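Local coordinates for conserved hypothetical protein VT76 (Thermotoga maritima, PDB 1RCU) that is of unknown function but belongs to the SLOG superfamily of Rossmann-like proteins, whose members probably bind nucleotides or related ligands, at residues 46-59 against 180-192. Residues are numbered along the deposited sequence; the frame is centred on the assembly and turned at random.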
loop_
_atom_site.group_PDB
_atom_site.type_symbol
_atom_site.label_atom_id
_atom_site.label_comp_id
_atom_site.label_asym_id
_atom_site.label_seq_id
_atom_site.Cartn_x
_atom_site.Cartn_y
_atom_site.Cartn_z
ATOM N N ILE A 46 25.641 14.616 17.128
ATOM C CA ILE A 46 24.400 14.224 17.785
ATOM C C ILE A 46 23.850 12.933 17.189
ATOM O O ILE A 46 23.405 12.056 17.926
ATOM C CB ILE A 46 23.288 15.320 17.737
ATOM C CG1 ILE A 46 23.441 16.181 16.486
ATOM C CG2 ILE A 46 23.297 16.130 19.027
ATOM C CD1 ILE A 46 23.517 17.668 16.751
ATOM N N CYS A 47 23.905 12.802 15.866
ATOM C CA CYS A 47 23.417 11.585 15.213
ATOM C C CYS A 47 24.188 10.342 15.661
ATOM O O CYS A 47 23.587 9.293 15.908
ATOM C CB CYS A 47 23.498 11.688 13.680
ATOM S SG CYS A 47 22.219 12.699 12.920
ATOM N N LEU A 48 25.514 10.460 15.756
ATOM C CA LEU A 48 26.358 9.343 16.175
ATOM C C LEU A 48 26.144 9.032 17.639
ATOM O O LEU A 48 26.137 7.862 18.018
ATOM C CB LEU A 48 27.844 9.647 15.964
ATOM C CG LEU A 48 28.453 9.629 14.560
ATOM C CD1 LEU A 48 29.938 9.989 14.653
ATOM C CD2 LEU A 48 28.265 8.262 13.927
ATOM N N GLU A 49 25.984 10.065 18.469
ATOM C CA GLU A 49 25.767 9.819 19.888
ATOM C C GLU A 49 24.439 9.114 20.077
ATOM O O GLU A 49 24.353 8.170 20.844
ATOM C CB GLU A 49 25.762 11.099 20.727
ATOM C CG GLU A 49 25.704 10.790 22.240
ATOM C CD GLU A 49 25.432 12.012 23.112
ATOM O OE1 GLU A 49 25.234 13.112 22.558
ATOM O OE2 GLU A 49 25.402 11.860 24.355
ATOM N N LEU A 50 23.410 9.563 19.366
ATOM C CA LEU A 50 22.094 8.960 19.485
ATOM C C LEU A 50 22.137 7.483 19.124
ATOM O O LEU A 50 21.591 6.648 19.843
ATOM C CB LEU A 50 21.081 9.691 18.586
ATOM C CG LEU A 50 19.696 9.027 18.560
ATOM C CD1 LEU A 50 19.111 9.030 19.957
ATOM C CD2 LEU A 50 18.764 9.748 17.610
ATOM N N GLY A 51 22.800 7.175 18.013
ATOM C CA GLY A 51 22.906 5.804 17.547
ATOM C C GLY A 51 23.639 4.880 18.494
ATOM O O GLY A 51 23.184 3.769 18.780
ATOM N N ARG A 52 24.782 5.342 18.983
ATOM C CA ARG A 52 25.586 4.560 19.898
ATOM C C ARG A 52 24.845 4.320 21.211
ATOM O O ARG A 52 24.798 3.202 21.720
ATOM C CB ARG A 52 26.894 5.291 20.167
ATOM C CG ARG A 52 27.730 5.555 18.938
ATOM C CD ARG A 52 29.115 5.917 19.385
ATOM N NE ARG A 52 30.012 6.258 18.289
ATOM C CZ ARG A 52 30.449 7.485 18.037
ATOM N NH1 ARG A 52 30.064 8.496 18.797
ATOM N NH2 ARG A 52 31.300 7.691 17.044
ATOM N N THR A 53 24.251 5.380 21.739
ATOM C CA THR A 53 23.531 5.293 22.989
ATOM C C THR A 53 22.354 4.328 22.909
ATOM O O THR A 53 22.082 3.598 23.867
ATOM C CB THR A 53 23.005 6.654 23.413
ATOM O OG1 THR A 53 24.089 7.588 23.457
ATOM C CG2 THR A 53 22.351 6.556 24.804
ATOM N N LEU A 54 21.653 4.322 21.778
ATOM C CA LEU A 54 20.511 3.426 21.635
ATOM C C LEU A 54 21.012 1.996 21.645
ATOM O O LEU A 54 20.428 1.128 22.291
ATOM C CB LEU A 54 19.751 3.714 20.341
ATOM C CG LEU A 54 19.019 5.061 20.351
ATOM C CD1 LEU A 54 18.336 5.312 19.027
ATOM C CD2 LEU A 54 18.014 5.071 21.482
ATOM N N ALA A 55 22.103 1.760 20.922
ATOM C CA ALA A 55 22.700 0.435 20.854
ATOM C C ALA A 55 23.143 -0.002 22.244
ATOM O O ALA A 55 22.808 -1.098 22.671
ATOM C CB ALA A 55 23.900 0.424 19.883
ATOM N N LYS A 56 23.884 0.855 22.951
ATOM C CA LYS A 56 24.384 0.514 24.287
ATOM C C LYS A 56 23.255 0.166 25.254
ATOM O O LYS A 56 23.414 -0.711 26.102
ATOM C CB LYS A 56 25.239 1.656 24.873
ATOM C CG LYS A 56 26.456 2.053 24.029
ATOM C CD LYS A 56 27.263 3.158 24.702
ATOM C CE LYS A 56 28.189 3.900 23.718
ATOM N NZ LYS A 56 29.596 3.408 23.601
ATOM N N LYS A 57 22.116 0.839 25.114
ATOM C CA LYS A 57 20.977 0.585 25.987
ATOM C C LYS A 57 20.187 -0.635 25.554
ATOM O O LYS A 57 19.216 -1.004 26.210
ATOM C CB LYS A 57 20.039 1.800 26.057
ATOM C CG LYS A 57 20.635 3.050 26.682
ATOM C CD LYS A 57 21.177 2.797 28.078
ATOM C CE LYS A 57 21.639 4.107 28.725
ATOM N NZ LYS A 57 22.266 3.917 30.061
ATOM N N GLY A 58 20.588 -1.242 24.441
ATOM C CA GLY A 58 19.904 -2.429 23.965
ATOM C C GLY A 58 18.622 -2.284 23.156
ATOM O O GLY A 58 17.899 -3.265 22.995
ATOM N N TYR A 59 18.332 -1.084 22.656
ATOM C CA TYR A 59 17.131 -0.861 21.850
ATOM C C TYR A 59 17.355 -1.299 20.397
ATOM O O TYR A 59 18.465 -1.193 19.867
ATOM C CB TYR A 59 16.723 0.629 21.842
ATOM C CG TYR A 59 16.431 1.227 23.197
ATOM C CD1 TYR A 59 15.435 0.696 24.016
ATOM C CD2 TYR A 59 17.155 2.326 23.664
ATOM C CE1 TYR A 59 15.168 1.239 25.276
ATOM C CE2 TYR A 59 16.892 2.886 24.926
ATOM C CZ TYR A 59 15.898 2.335 25.724
ATOM O OH TYR A 59 15.647 2.887 26.964
ATOM N N TRP A 180 16.683 18.324 24.667
ATOM C CA TRP A 180 17.727 19.139 24.058
ATOM C C TRP A 180 19.061 18.436 24.069
ATOM O O TRP A 180 20.085 19.030 23.763
ATOM C CB TRP A 180 17.860 20.472 24.788
ATOM C CG TRP A 180 16.659 21.322 24.618
ATOM C CD1 TRP A 180 15.476 21.236 25.308
ATOM C CD2 TRP A 180 16.489 22.357 23.655
ATOM N NE1 TRP A 180 14.576 22.163 24.823
ATOM C CE2 TRP A 180 15.179 22.862 23.807
ATOM C CE3 TRP A 180 17.318 22.906 22.667
ATOM C CZ2 TRP A 180 14.684 23.895 23.012
ATOM C CZ3 TRP A 180 16.822 23.942 21.865
ATOM C CH2 TRP A 180 15.519 24.421 22.044
ATOM N N THR A 181 19.048 17.153 24.388
ATOM C CA THR A 181 20.286 16.405 24.475
ATOM C C THR A 181 20.016 14.932 24.257
ATOM O O THR A 181 18.933 14.454 24.584
ATOM C CB THR A 181 20.905 16.643 25.865
ATOM O OG1 THR A 181 22.077 17.445 25.722
ATOM C CG2 THR A 181 21.249 15.359 26.551
ATOM N N VAL A 182 20.983 14.211 23.701
ATOM C CA VAL A 182 20.789 12.786 23.481
ATOM C C VAL A 182 20.519 12.114 24.820
ATOM O O VAL A 182 19.597 11.299 24.949
ATOM C CB VAL A 182 22.025 12.128 22.821
ATOM C CG1 VAL A 182 21.776 10.645 22.594
ATOM C CG2 VAL A 182 22.322 12.814 21.508
ATOM N N GLU A 183 21.309 12.473 25.825
ATOM C CA GLU A 183 21.136 11.882 27.141
ATOM C C GLU A 183 19.724 12.148 27.659
ATOM O O GLU A 183 19.114 11.283 28.293
ATOM C CB GLU A 183 22.179 12.428 28.114
ATOM C CG GLU A 183 22.188 11.723 29.453
ATOM C CD GLU A 183 23.320 12.187 30.346
ATOM O OE1 GLU A 183 23.263 13.334 30.841
ATOM O OE2 GLU A 183 24.271 11.396 30.547
ATOM N N GLU A 184 19.205 13.338 27.371
ATOM C CA GLU A 184 17.862 13.699 27.804
ATOM C C GLU A 184 16.845 12.839 27.052
ATOM O O GLU A 184 15.887 12.344 27.638
ATOM C CB GLU A 184 17.599 15.187 27.536
ATOM C CG GLU A 184 16.417 15.763 28.293
ATOM C CD GLU A 184 16.225 17.243 28.025
ATOM O OE1 GLU A 184 17.233 17.944 27.773
ATOM O OE2 GLU A 184 15.070 17.710 28.087
ATOM N N ALA A 185 17.076 12.658 25.754
ATOM C CA ALA A 185 16.200 11.860 24.894
ATOM C C ALA A 185 16.016 10.414 25.369
ATOM O O ALA A 185 14.891 9.938 25.528
ATOM C CB ALA A 185 16.737 11.857 23.464
ATOM N N VAL A 186 17.119 9.707 25.592
ATOM C CA VAL A 186 17.051 8.323 26.043
ATOM C C VAL A 186 16.445 8.214 27.432
ATOM O O VAL A 186 15.859 7.200 27.806
ATOM C CB VAL A 186 18.438 7.696 26.078
ATOM C CG1 VAL A 186 18.347 6.213 26.406
ATOM C CG2 VAL A 186 19.112 7.926 24.748
ATOM N N GLN A 187 16.603 9.273 28.200
ATOM C CA GLN A 187 16.075 9.329 29.540
ATOM C C GLN A 187 14.550 9.298 29.481
ATOM O O GLN A 187 13.892 8.622 30.265
ATOM C CB GLN A 187 16.578 10.615 30.174
ATOM C CG GLN A 187 16.343 10.769 31.632
ATOM C CD GLN A 187 16.953 12.062 32.144
ATOM O OE1 GLN A 187 18.156 12.295 31.982
ATOM N NE2 GLN A 187 16.126 12.918 32.742
ATOM N N ILE A 188 14.002 10.040 28.532
ATOM C CA ILE A 188 12.562 10.112 28.326
ATOM C C ILE A 188 12.019 8.759 27.831
ATOM O O ILE A 188 10.934 8.330 28.227
ATOM C CB ILE A 188 12.244 11.230 27.300
ATOM C CG1 ILE A 188 12.634 12.582 27.886
ATOM C CG2 ILE A 188 10.780 11.250 26.958
ATOM C CD1 ILE A 188 12.616 13.715 26.887
ATOM N N ILE A 189 12.776 8.083 26.970
ATOM C CA ILE A 189 12.362 6.778 26.454
ATOM C C ILE A 189 12.285 5.790 27.609
ATOM O O ILE A 189 11.350 5.003 27.691
ATOM C CB ILE A 189 13.369 6.216 25.425
ATOM C CG1 ILE A 189 13.437 7.132 24.200
ATOM C CG2 ILE A 189 12.966 4.806 25.014
ATOM C CD1 ILE A 189 14.566 6.788 23.226
ATOM N N GLU A 190 13.286 5.819 28.485
ATOM C CA GLU A 190 13.309 4.925 29.633
ATOM C C GLU A 190 12.104 5.228 30.516
ATOM O O GLU A 190 11.408 4.324 30.976
ATOM C CB GLU A 190 14.623 5.094 30.405
ATOM C CG GLU A 190 15.845 4.683 29.595
ATOM C CD GLU A 190 17.147 4.845 30.358
ATOM O OE1 GLU A 190 17.453 5.971 30.802
ATOM O OE2 GLU A 190 17.881 3.847 30.507
ATOM N N GLN A 191 11.849 6.513 30.725
ATOM C CA GLN A 191 10.714 6.963 31.522
ATOM C C GLN A 191 9.412 6.546 30.828
ATOM O O GLN A 191 8.327 6.974 31.211
ATOM C CB GLN A 191 10.748 8.495 31.659
ATOM C CG GLN A 191 11.906 9.053 32.503
ATOM C CD GLN A 191 12.030 10.580 32.414
ATOM O OE1 GLN A 191 11.069 11.309 32.646
ATOM N NE2 GLN A 191 13.227 11.060 32.088
ATOM N N ILE A 192 9.544 5.693 29.813
ATOM C CA ILE A 192 8.425 5.216 28.990
ATOM C C ILE A 192 7.666 6.396 28.383
ATOM O O ILE A 192 7.880 6.702 27.190
ATOM C CB ILE A 192 7.403 4.347 29.790
ATOM C CG1 ILE A 192 7.938 2.923 29.968
ATOM C CG2 ILE A 192 6.055 4.301 29.058
ATOM C CD1 ILE A 192 9.002 2.789 31.028
#
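The Y59 ring meets V186 and I189. V186 CG1 lies at the ring edge, in its plane, 3.9 Å from Y59 CE2. I189 CG2 approaches Y59 CZ obliquely at 3.9 Å. Y59 OH lies against the methylene E190 CG at 3.2 Å, a plain contact. The carboxylate of E49 lies against V182, with E49 OE1 3.1 Å from V182 CG2. E49 CG stands anti to the backbone N (chi1 -173°) and the chain stays extended, which carries the carboxylate alongside V182, the two side chains running in opposite directions. V182 is a knob in a hole formed by I46, E49, L50 and T53. V182 CG1 reaches the helix backbone, 3.6 Å from L50 CA. One turn on, V186 CG2 packs on T53 CG2 at 3.5 Å, and V186 CG1 also meets K57 CG. T53 OG1 turns back to its own helix and donates to E49 O at 2.7 Å, from above the carbonyl plane. T53 N reaches the same oxygen from the opposite face. With E49 cut back to an alanine, the hole round V182 would probably lose the wall made by CG and the carboxylate. The helical segments 46-56 and 182-190 cross at -35°, with a closest axis approach of 10.0 Å. L50, L54 and Y59 also touch strand 25-30, while A185 and I188 touch A179 of strand 176-179. The contact thus joins two helices over one side of the parallel sheet of a Rossmann-like fold. K57 and E190 have opposite charges but are too far apart for a salt bridge. The packing is mostly apolar, with a carboxylate laid on V182 at the margin and neither hydrogen bond nor salt bridge tying the helices.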